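Local coordinates for protein GH26C (Muricauda sp. MAR_2010_75, PDB 6Q78) that probably hydrolyses internal beta-1,4-mannosidic linkages of mannan polysaccharides, as a family 26 glycoside hydrolase with a TIM-barrel fold, at residues Asn355-Leu360 / Lys399-Leu404; Gly300-Gln305 / Pro349-Asn354; Leu183-Ile186 / Glu191-Asp194. All blocks are in the same frame, centred on the assembly; numbering follows the deposited sequence.

Interaction 1: residues Asn355-Leu360 / Lys399-Leu404; sequences NLFEAL and KPEVIL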
loop_
_atom_site.group_PDB
_atom_site.type_symbol
_atom_site.label_atom_id
_atom_site.label_comp_id
_atom_site.label_asym_id
_atom_site.label_seq_id
_atom_site.Cartn_x
_atom_site.Cartn_y
_atom_site.Cartn_z
ATOM N N ASN A 355 -11.083 -18.376 3.415
ATOM C CA ASN A 355 -10.814 -17.425 4.487
ATOM C C ASN A 355 -10.620 -16.029 3.908
ATOM O O ASN A 355 -11.447 -15.143 4.117
ATOM C CB ASN A 355 -9.606 -17.850 5.328
ATOM C CG ASN A 355 -9.861 -19.121 6.117
ATOM O OD1 ASN A 355 -10.869 -19.822 5.914
ATOM N ND2 ASN A 355 -8.945 -19.425 7.046
ATOM N N LEU A 356 -9.534 -15.804 3.179
ATOM C CA LEU A 356 -9.275 -14.481 2.632
ATOM C C LEU A 356 -10.385 -14.047 1.682
ATOM O O LEU A 356 -10.921 -12.939 1.811
ATOM C CB LEU A 356 -7.918 -14.466 1.925
ATOM C CG LEU A 356 -7.636 -13.130 1.244
ATOM C CD1 LEU A 356 -7.535 -11.968 2.277
ATOM C CD2 LEU A 356 -6.327 -13.239 0.487
ATOM N N PHE A 357 -10.756 -14.908 0.722
ATOM C CA PHE A 357 -11.758 -14.487 -0.258
ATOM C C PHE A 357 -13.067 -14.114 0.418
ATOM O O PHE A 357 -13.712 -13.121 0.047
ATOM C CB PHE A 357 -11.996 -15.575 -1.297
ATOM C CG PHE A 357 -12.991 -15.180 -2.364
ATOM C CD1 PHE A 357 -12.599 -14.347 -3.410
ATOM C CD2 PHE A 357 -14.317 -15.601 -2.288
ATOM C CE1 PHE A 357 -13.536 -13.972 -4.404
ATOM C CE2 PHE A 357 -15.245 -15.225 -3.262
ATOM C CZ PHE A 357 -14.849 -14.419 -4.318
ATOM N N GLU A 358 -13.478 -14.899 1.404
ATOM C CA GLU A 358 -14.711 -14.600 2.125
ATOM C C GLU A 358 -14.622 -13.265 2.852
ATOM O O GLU A 358 -15.566 -12.470 2.824
ATOM C CB GLU A 358 -15.024 -15.742 3.094
ATOM C CG GLU A 358 -15.435 -16.982 2.360
ATOM C CD GLU A 358 -16.755 -16.772 1.669
ATOM O OE1 GLU A 358 -17.611 -16.094 2.275
ATOM O OE2 GLU A 358 -16.929 -17.249 0.531
ATOM N N ALA A 359 -13.497 -12.992 3.511
ATOM C CA ALA A 359 -13.378 -11.704 4.182
ATOM C C ALA A 359 -13.428 -10.548 3.194
ATOM O O ALA A 359 -13.883 -9.452 3.543
ATOM C CB ALA A 359 -12.079 -11.664 4.995
ATOM N N LEU A 360 -12.887 -10.737 1.975
ATOM C CA LEU A 360 -12.847 -9.672 0.974
ATOM C C LEU A 360 -14.178 -9.438 0.277
ATOM O O LEU A 360 -14.326 -8.412 -0.397
ATOM C CB LEU A 360 -11.809 -10.004 -0.105
ATOM C CG LEU A 360 -10.348 -10.070 0.334
ATOM C CD1 LEU A 360 -9.411 -10.560 -0.775
ATOM C CD2 LEU A 360 -9.922 -8.687 0.768
ATOM N N LYS A 399 -11.515 -16.782 -9.208
ATOM C CA LYS A 399 -12.810 -16.195 -8.900
ATOM C C LYS A 399 -13.028 -14.968 -9.781
ATOM O O LYS A 399 -12.076 -14.221 -10.059
ATOM C CB LYS A 399 -12.888 -15.774 -7.429
ATOM C CG LYS A 399 -12.857 -16.916 -6.390
ATOM C CD LYS A 399 -14.155 -17.722 -6.371
ATOM C CE LYS A 399 -14.191 -18.700 -5.194
ATOM N NZ LYS A 399 -15.562 -19.321 -5.019
ATOM N N PRO A 400 -14.257 -14.717 -10.231
ATOM C CA PRO A 400 -14.459 -13.583 -11.145
ATOM C C PRO A 400 -14.071 -12.246 -10.530
ATOM O O PRO A 400 -13.620 -11.355 -11.258
ATOM C CB PRO A 400 -15.951 -13.667 -11.511
ATOM C CG PRO A 400 -16.558 -14.565 -10.497
ATOM C CD PRO A 400 -15.487 -15.506 -10.034
ATOM N N GLU A 401 -14.209 -12.090 -9.208
ATOM C CA GLU A 401 -13.856 -10.832 -8.554
ATOM C C GLU A 401 -12.370 -10.503 -8.678
ATOM O O GLU A 401 -11.999 -9.330 -8.583
ATOM C CB GLU A 401 -14.222 -10.902 -7.070
ATOM C CG GLU A 401 -15.754 -10.883 -6.752
ATOM C CD GLU A 401 -16.525 -12.146 -7.168
ATOM O OE1 GLU A 401 -15.909 -13.221 -7.282
ATOM O OE2 GLU A 401 -17.775 -12.072 -7.385
ATOM N N VAL A 402 -11.504 -11.503 -8.811
ATOM C CA VAL A 402 -10.054 -11.261 -8.717
ATOM C C VAL A 402 -9.506 -10.760 -10.051
ATOM O O VAL A 402 -9.711 -11.388 -11.101
ATOM C CB VAL A 402 -9.307 -12.530 -8.265
ATOM C CG1 VAL A 402 -7.805 -12.390 -8.484
ATOM C CG2 VAL A 402 -9.609 -12.860 -6.809
ATOM N N ILE A 403 -8.750 -9.663 -10.001
ATOM C CA ILE A 403 -8.098 -9.078 -11.185
ATOM C C ILE A 403 -6.583 -9.182 -11.014
ATOM O O ILE A 403 -6.015 -8.566 -10.106
ATOM C CB ILE A 403 -8.531 -7.610 -11.375
ATOM C CG1 ILE A 403 -10.051 -7.548 -11.554
ATOM C CG2 ILE A 403 -7.822 -6.911 -12.533
ATOM C CD1 ILE A 403 -10.575 -6.129 -11.607
ATOM N N LEU A 404 -5.921 -9.936 -11.907
ATOM C CA LEU A 404 -4.466 -9.972 -12.050
ATOM C C LEU A 404 -4.079 -9.183 -13.307
ATOM O O LEU A 404 -4.938 -8.614 -13.977
ATOM C CB LEU A 404 -3.976 -11.419 -12.119
ATOM C CG LEU A 404 -4.269 -12.283 -10.889
ATOM C CD1 LEU A 404 -3.787 -13.730 -11.088
ATOM C CD2 LEU A 404 -3.641 -11.693 -9.634
#

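Interaction 2: residues Gly300-Gln305 / Pro349-Asn354; sequences GDFNNQ and PGFFTN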
loop_
_atom_site.group_PDB
_atom_site.type_symbol
_atom_site.label_atom_id
_atom_site.label_comp_id
_atom_site.label_asym_id
_atom_site.label_seq_id
_atom_site.Cartn_x
_atom_site.Cartn_y
_atom_site.Cartn_z
ATOM N N GLY A 300 -3.235 -10.368 11.510
ATOM C CA GLY A 300 -3.563 -11.043 12.759
ATOM C C GLY A 300 -4.850 -11.850 12.712
ATOM O O GLY A 300 -4.918 -12.944 13.285
ATOM N N ASP A 301 -5.885 -11.335 12.018
ATOM C CA ASP A 301 -7.138 -12.080 12.011
ATOM C C ASP A 301 -7.079 -13.311 11.126
ATOM O O ASP A 301 -7.955 -14.181 11.250
ATOM C CB ASP A 301 -8.301 -11.175 11.629
ATOM C CG ASP A 301 -8.566 -10.105 12.678
ATOM O OD1 ASP A 301 -8.415 -10.398 13.889
ATOM O OD2 ASP A 301 -8.918 -8.970 12.279
ATOM N N PHE A 302 -6.023 -13.442 10.331
ATOM C CA PHE A 302 -5.801 -14.596 9.472
ATOM C C PHE A 302 -4.771 -15.573 10.029
ATOM O O PHE A 302 -4.554 -16.634 9.437
ATOM C CB PHE A 302 -5.398 -14.140 8.067
ATOM C CG PHE A 302 -6.470 -13.362 7.345
ATOM C CD1 PHE A 302 -7.659 -13.976 6.970
ATOM C CD2 PHE A 302 -6.300 -12.015 7.058
ATOM C CE1 PHE A 302 -8.651 -13.271 6.318
ATOM C CE2 PHE A 302 -7.300 -11.304 6.393
ATOM C CZ PHE A 302 -8.476 -11.949 6.014
ATOM N N ASN A 303 -4.167 -15.279 11.181
ATOM C CA ASN A 303 -3.040 -16.082 11.659
ATOM C C ASN A 303 -3.554 -17.253 12.496
ATOM O O ASN A 303 -3.536 -17.248 13.732
ATOM C CB ASN A 303 -2.049 -15.222 12.437
ATOM C CG ASN A 303 -0.728 -15.951 12.670
ATOM O OD1 ASN A 303 -0.654 -17.161 12.509
ATOM N ND2 ASN A 303 0.319 -15.209 13.028
ATOM N N ASN A 304 -4.049 -18.276 11.789
ATOM C CA ASN A 304 -4.595 -19.480 12.424
ATOM C C ASN A 304 -5.653 -19.134 13.473
ATOM O O ASN A 304 -5.626 -19.639 14.596
ATOM C CB ASN A 304 -3.502 -20.310 13.106
ATOM C CG ASN A 304 -2.470 -20.836 12.168
ATOM O OD1 ASN A 304 -1.315 -20.401 12.202
ATOM N ND2 ASN A 304 -2.847 -21.813 11.359
ATOM N N GLN A 305 -6.571 -18.237 13.116
ATOM C CA GLN A 305 -7.629 -17.802 14.021
ATOM C C GLN A 305 -8.996 -18.360 13.638
ATOM O O GLN A 305 -10.009 -17.957 14.229
ATOM C CB GLN A 305 -7.690 -16.270 14.051
ATOM C CG GLN A 305 -6.408 -15.574 14.515
ATOM C CD GLN A 305 -6.151 -15.716 15.991
ATOM O OE1 GLN A 305 -6.681 -14.943 16.801
ATOM N NE2 GLN A 305 -5.341 -16.692 16.367
ATOM N N PRO A 349 -5.463 -24.984 5.448
ATOM C CA PRO A 349 -6.315 -25.522 4.372
ATOM C C PRO A 349 -7.410 -24.545 3.965
ATOM O O PRO A 349 -8.130 -24.002 4.810
ATOM C CB PRO A 349 -6.894 -26.801 4.981
ATOM C CG PRO A 349 -5.876 -27.219 6.011
ATOM C CD PRO A 349 -5.268 -25.940 6.553
ATOM N N GLY A 350 -7.519 -24.311 2.649
ATOM C CA GLY A 350 -8.518 -23.400 2.134
ATOM C C GLY A 350 -8.318 -21.953 2.513
ATOM O O GLY A 350 -9.263 -21.166 2.420
ATOM N N PHE A 351 -7.107 -21.569 2.931
ATOM C CA PHE A 351 -6.871 -20.183 3.334
ATOM C C PHE A 351 -7.370 -19.177 2.297
ATOM O O PHE A 351 -8.078 -18.220 2.625
ATOM C CB PHE A 351 -5.392 -19.904 3.610
ATOM C CG PHE A 351 -5.146 -18.470 3.904
ATOM C CD1 PHE A 351 -5.592 -17.924 5.105
ATOM C CD2 PHE A 351 -4.570 -17.628 2.961
ATOM C CE1 PHE A 351 -5.438 -16.574 5.375
ATOM C CE2 PHE A 351 -4.404 -16.273 3.228
ATOM C CZ PHE A 351 -4.849 -15.735 4.445
ATOM N N PHE A 352 -6.926 -19.311 1.050
ATOM C CA PHE A 352 -7.220 -18.249 0.088
ATOM C C PHE A 352 -8.685 -18.259 -0.310
ATOM O O PHE A 352 -9.329 -17.201 -0.392
ATOM C CB PHE A 352 -6.330 -18.385 -1.157
ATOM C CG PHE A 352 -4.860 -18.202 -0.880
ATOM C CD1 PHE A 352 -4.343 -16.930 -0.613
ATOM C CD2 PHE A 352 -3.999 -19.288 -0.896
ATOM C CE1 PHE A 352 -2.982 -16.748 -0.345
ATOM C CE2 PHE A 352 -2.612 -19.109 -0.637
ATOM C CZ PHE A 352 -2.114 -17.828 -0.362
ATOM N N THR A 353 -9.224 -19.440 -0.586
ATOM C CA THR A 353 -10.569 -19.518 -1.130
ATOM C C THR A 353 -11.628 -19.339 -0.052
ATOM O O THR A 353 -12.641 -18.667 -0.288
ATOM C CB THR A 353 -10.743 -20.853 -1.849
ATOM O OG1 THR A 353 -9.809 -20.909 -2.947
ATOM C CG2 THR A 353 -12.157 -20.992 -2.362
ATOM N N ASN A 354 -11.419 -19.920 1.136
ATOM C CA ASN A 354 -12.461 -19.961 2.161
ATOM C C ASN A 354 -12.290 -18.907 3.245
ATOM O O ASN A 354 -13.257 -18.619 3.974
ATOM C CB ASN A 354 -12.459 -21.322 2.854
ATOM C CG ASN A 354 -12.711 -22.454 1.879
ATOM O OD1 ASN A 354 -13.472 -22.300 0.923
ATOM N ND2 ASN A 354 -12.061 -23.589 2.104
#

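Interaction 3: residues Leu183-Ile186 / Glu191-Asp194; sequences LKSI and ENHD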
loop_
_atom_site.group_PDB
_atom_site.type_symbol
_atom_site.label_atom_id
_atom_site.label_comp_id
_atom_site.label_asym_id
_atom_site.label_seq_id
_atom_site.Cartn_x
_atom_site.Cartn_y
_atom_site.Cartn_z
ATOM N N LEU A 183 8.817 11.338 16.158
ATOM C CA LEU A 183 7.736 11.972 15.395
ATOM C C LEU A 183 7.608 13.436 15.785
ATOM O O LEU A 183 7.535 14.320 14.928
ATOM C CB LEU A 183 6.398 11.235 15.595
ATOM C CG LEU A 183 5.269 11.793 14.706
ATOM C CD1 LEU A 183 4.261 10.707 14.264
ATOM C CD2 LEU A 183 4.513 12.892 15.388
ATOM N N LYS A 184 7.626 13.723 17.081
ATOM C CA LYS A 184 7.587 15.118 17.505
ATOM C C LYS A 184 8.681 15.940 16.829
ATOM O O LYS A 184 8.463 17.109 16.479
ATOM C CB LYS A 184 7.690 15.233 19.038
ATOM C CG LYS A 184 6.496 14.615 19.783
ATOM C CD LYS A 184 6.812 14.351 21.264
ATOM C CE LYS A 184 5.677 13.577 21.927
ATOM N NZ LYS A 184 6.031 13.227 23.334
ATOM N N SER A 185 9.870 15.344 16.624
ATOM C CA SER A 185 10.998 16.099 16.100
ATOM C C SER A 185 10.850 16.460 14.623
ATOM O O SER A 185 11.610 17.298 14.134
ATOM C CB SER A 185 12.318 15.349 16.332
ATOM O OG SER A 185 12.484 14.319 15.346
ATOM N N ILE A 186 9.936 15.818 13.885
ATOM C CA ILE A 186 9.793 16.137 12.464
ATOM C C ILE A 186 8.648 17.090 12.173
ATOM O O ILE A 186 8.496 17.523 11.017
ATOM C CB ILE A 186 9.753 14.894 11.560
ATOM C CG1 ILE A 186 8.517 14.057 11.865
ATOM C CG2 ILE A 186 11.061 14.145 11.647
ATOM C CD1 ILE A 186 8.270 12.928 10.815
ATOM N N GLU A 191 13.306 19.671 16.015
ATOM C CA GLU A 191 14.708 19.826 15.646
ATOM C C GLU A 191 15.066 19.078 14.369
ATOM O O GLU A 191 16.100 19.380 13.753
ATOM C CB GLU A 191 15.617 19.458 16.821
ATOM C CG GLU A 191 15.532 18.003 17.199
ATOM C CD GLU A 191 16.557 17.620 18.252
ATOM O OE1 GLU A 191 17.764 17.624 17.939
ATOM O OE2 GLU A 191 16.155 17.324 19.395
ATOM N N ASN A 192 14.225 18.139 13.935
ATOM C CA ASN A 192 14.473 17.400 12.700
ATOM C C ASN A 192 13.508 17.768 11.574
ATOM O O ASN A 192 13.361 17.013 10.597
ATOM C CB ASN A 192 14.432 15.889 12.963
ATOM C CG ASN A 192 15.578 15.437 13.852
ATOM O OD1 ASN A 192 16.695 15.917 13.704
ATOM N ND2 ASN A 192 15.292 14.562 14.817
ATOM N N HIS A 193 12.876 18.941 11.646
ATOM C CA HIS A 193 11.871 19.297 10.645
ATOM C C HIS A 193 12.503 19.579 9.284
ATOM O O HIS A 193 11.971 19.148 8.254
ATOM C CB HIS A 193 11.058 20.493 11.160
ATOM C CG HIS A 193 9.950 20.904 10.248
ATOM N ND1 HIS A 193 8.920 20.054 9.910
ATOM C CD2 HIS A 193 9.704 22.074 9.612
ATOM C CE1 HIS A 193 8.087 20.682 9.091
ATOM N NE2 HIS A 193 8.531 21.919 8.917
ATOM N N ASP A 194 13.626 20.302 9.243
ATOM C CA ASP A 194 14.292 20.522 7.963
ATOM C C ASP A 194 14.800 19.211 7.375
ATOM O O ASP A 194 14.693 18.986 6.162
ATOM C CB ASP A 194 15.441 21.511 8.139
ATOM C CG ASP A 194 14.961 22.942 8.280
ATOM O OD1 ASP A 194 15.705 23.764 8.861
ATOM O OD2 ASP A 194 13.842 23.241 7.829
#

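Interaction 1: residues Asn355-Leu360 / Lys399-Leu404
Phe357, on the outer helix 351-361 of the TIM barrel, packs its ring against Lys399 and Glu401 in the turn that leads into strand 402-403. The apolar part of the contact is a CH-pi interaction: Lys399 CG lies over one face of the phenyl ring, 3.9 Å from the centroid of Phe357 and 21° off the ring normal. Lys399 bends at chi2 (-72°), which carries the rest of the chain across the same ring from CE1 toward CE2, with CB 3.6 Å from Phe357 CE1. Methylenes rather than the ammonium group thus make the contact, and Lys399 NZ stays 6.1 Å from Glu358 OE2, too far for a salt bridge. Phe396 of helix 390-397 also touches Phe357, so helix 390-397 and the turn that follows it both pack on helix 351-361 here. The type I beta turn from Lys399 to Val402, closed by the bond from Val402 N to Lys399 O (3.0 Å), presents Lys399 and Glu401 to the same ring. The polar approach comes at the ring's edge, where the carboxylate plane is turned 67° from that of the phenyl group and Glu401 OE1 lies in the ring plane, 3.4 Å from Phe357 CZ.

Interaction 2: residues Gly300-Gln305 / Pro349-Asn354
Phe302 and Phe351 are the closest backbone positions, with their CA atoms 8.4 Å apart, one ending the 3-10 turn 300-302 and the other opening helix 351-361 just after the N-cap residue Gly350. Across that gap the two side chains meet at about a right angle. Their rings form an offset edge-to-face pair, with centroids of Phe302 and Phe351 5.7 Å apart and planes at 87°, the edge of Phe351 directed toward the face of Phe302. The offset runs toward the root of the Phe302 side chain: Phe351 CE1 is 3.6 Å from Phe302 CB and 3.8 Å from Phe302 CD1, while CZ is the other Phe351 atom near CB and CG. Phe351 gets there because its CG stands opposite the backbone N (chi1 175°), swinging the ring out from the helix start toward the loop. Phe302 also touches Ala313 of helix 306-327 and, farther along helix 351-361, Leu356 and Ala359. Neighbouring Asp301 is held by salt bridges to Arg312 and Lys316 of helix 306-327. In this TIM barrel the aromatic pair joins the loop after strand 293-298 to the N-terminal end of helix 351-361, the outer helix that follows the next barrel strand, 330-336.

Interaction 3: residues Leu183-Ile186 / Glu191-Asp194
Asn192 and Ser185 join through both backbone and side chain where helix 176-186 ends and helix 193-208 is about to begin. Starting at its root, Asn192 CB sits 3.4 Å from Ser185 O and also lies beside Ile186 CG2, the branch methyl that packs here while the rest of the isoleucine leads off toward Leu248 of helix 242-259. The next atom, Asn192 CG, stands opposite the carbonyl carbon (chi1 -67°), comes 3.6 Å from Ser185 OG and directs the amide to the serine hydroxyl. At the tip, Asn192 ND2 donates to Ser185 OG at 2.9 Å, with an N-H...O angle of 153° and the hydroxyl oxygen slightly tilted from the amide plane. Ser185 OG is also hydrogen-bonded to Ala182 O, one turn back in its helix, so this oxygen is tied both to its own helix and to the incoming segment. The backbone adds a second link, Asn192 N to Ser185 O at 2.8 Å, although it is well bent at 137°. Pro163 touches both Ser185 and Asn192, and Phe164 also packs on the asparagine.

One residue on, His193 ND1 donates to Ile186 O at 2.8 Å. The bond is nearly straight and the oxygen lies in the imidazole plane, whereas the donor sits above the carbonyl plane and not on a lone pair. Because Ile186 O can only accept, ND1 carries the hydrogen of this bond. The ring also meets Phe251 of helix 242-259.

Together these bonds close a short connection between two consecutive helices, with four residues between the two segments: Asn192 occupies the N-cap position of helix 193-208 but spends its amide on the preceding helix instead of making a capping bond.

In the fold
Interactions 1 and 2 are neighbours, their centres 13 Å apart, and share helix 351-361: interaction 2 uses its first turn and interaction 1 the turns that follow. Probable hydrogen bonds from Leu356 N to Phe351 O and from Phe357 N to Phe352 O link them. Interaction 3 comes first along the chain and lies on the other side of the chain's centre, about 40 Å away between centres, connecting helices 176-186 and 193-208. Interactions 1 and 2 thus tie one outer helix to the loop after strand 293-298 and to the turn before strand 402-403 on one flank of the barrel, while interaction 3 joins two successive helices on the opposite side without touching either.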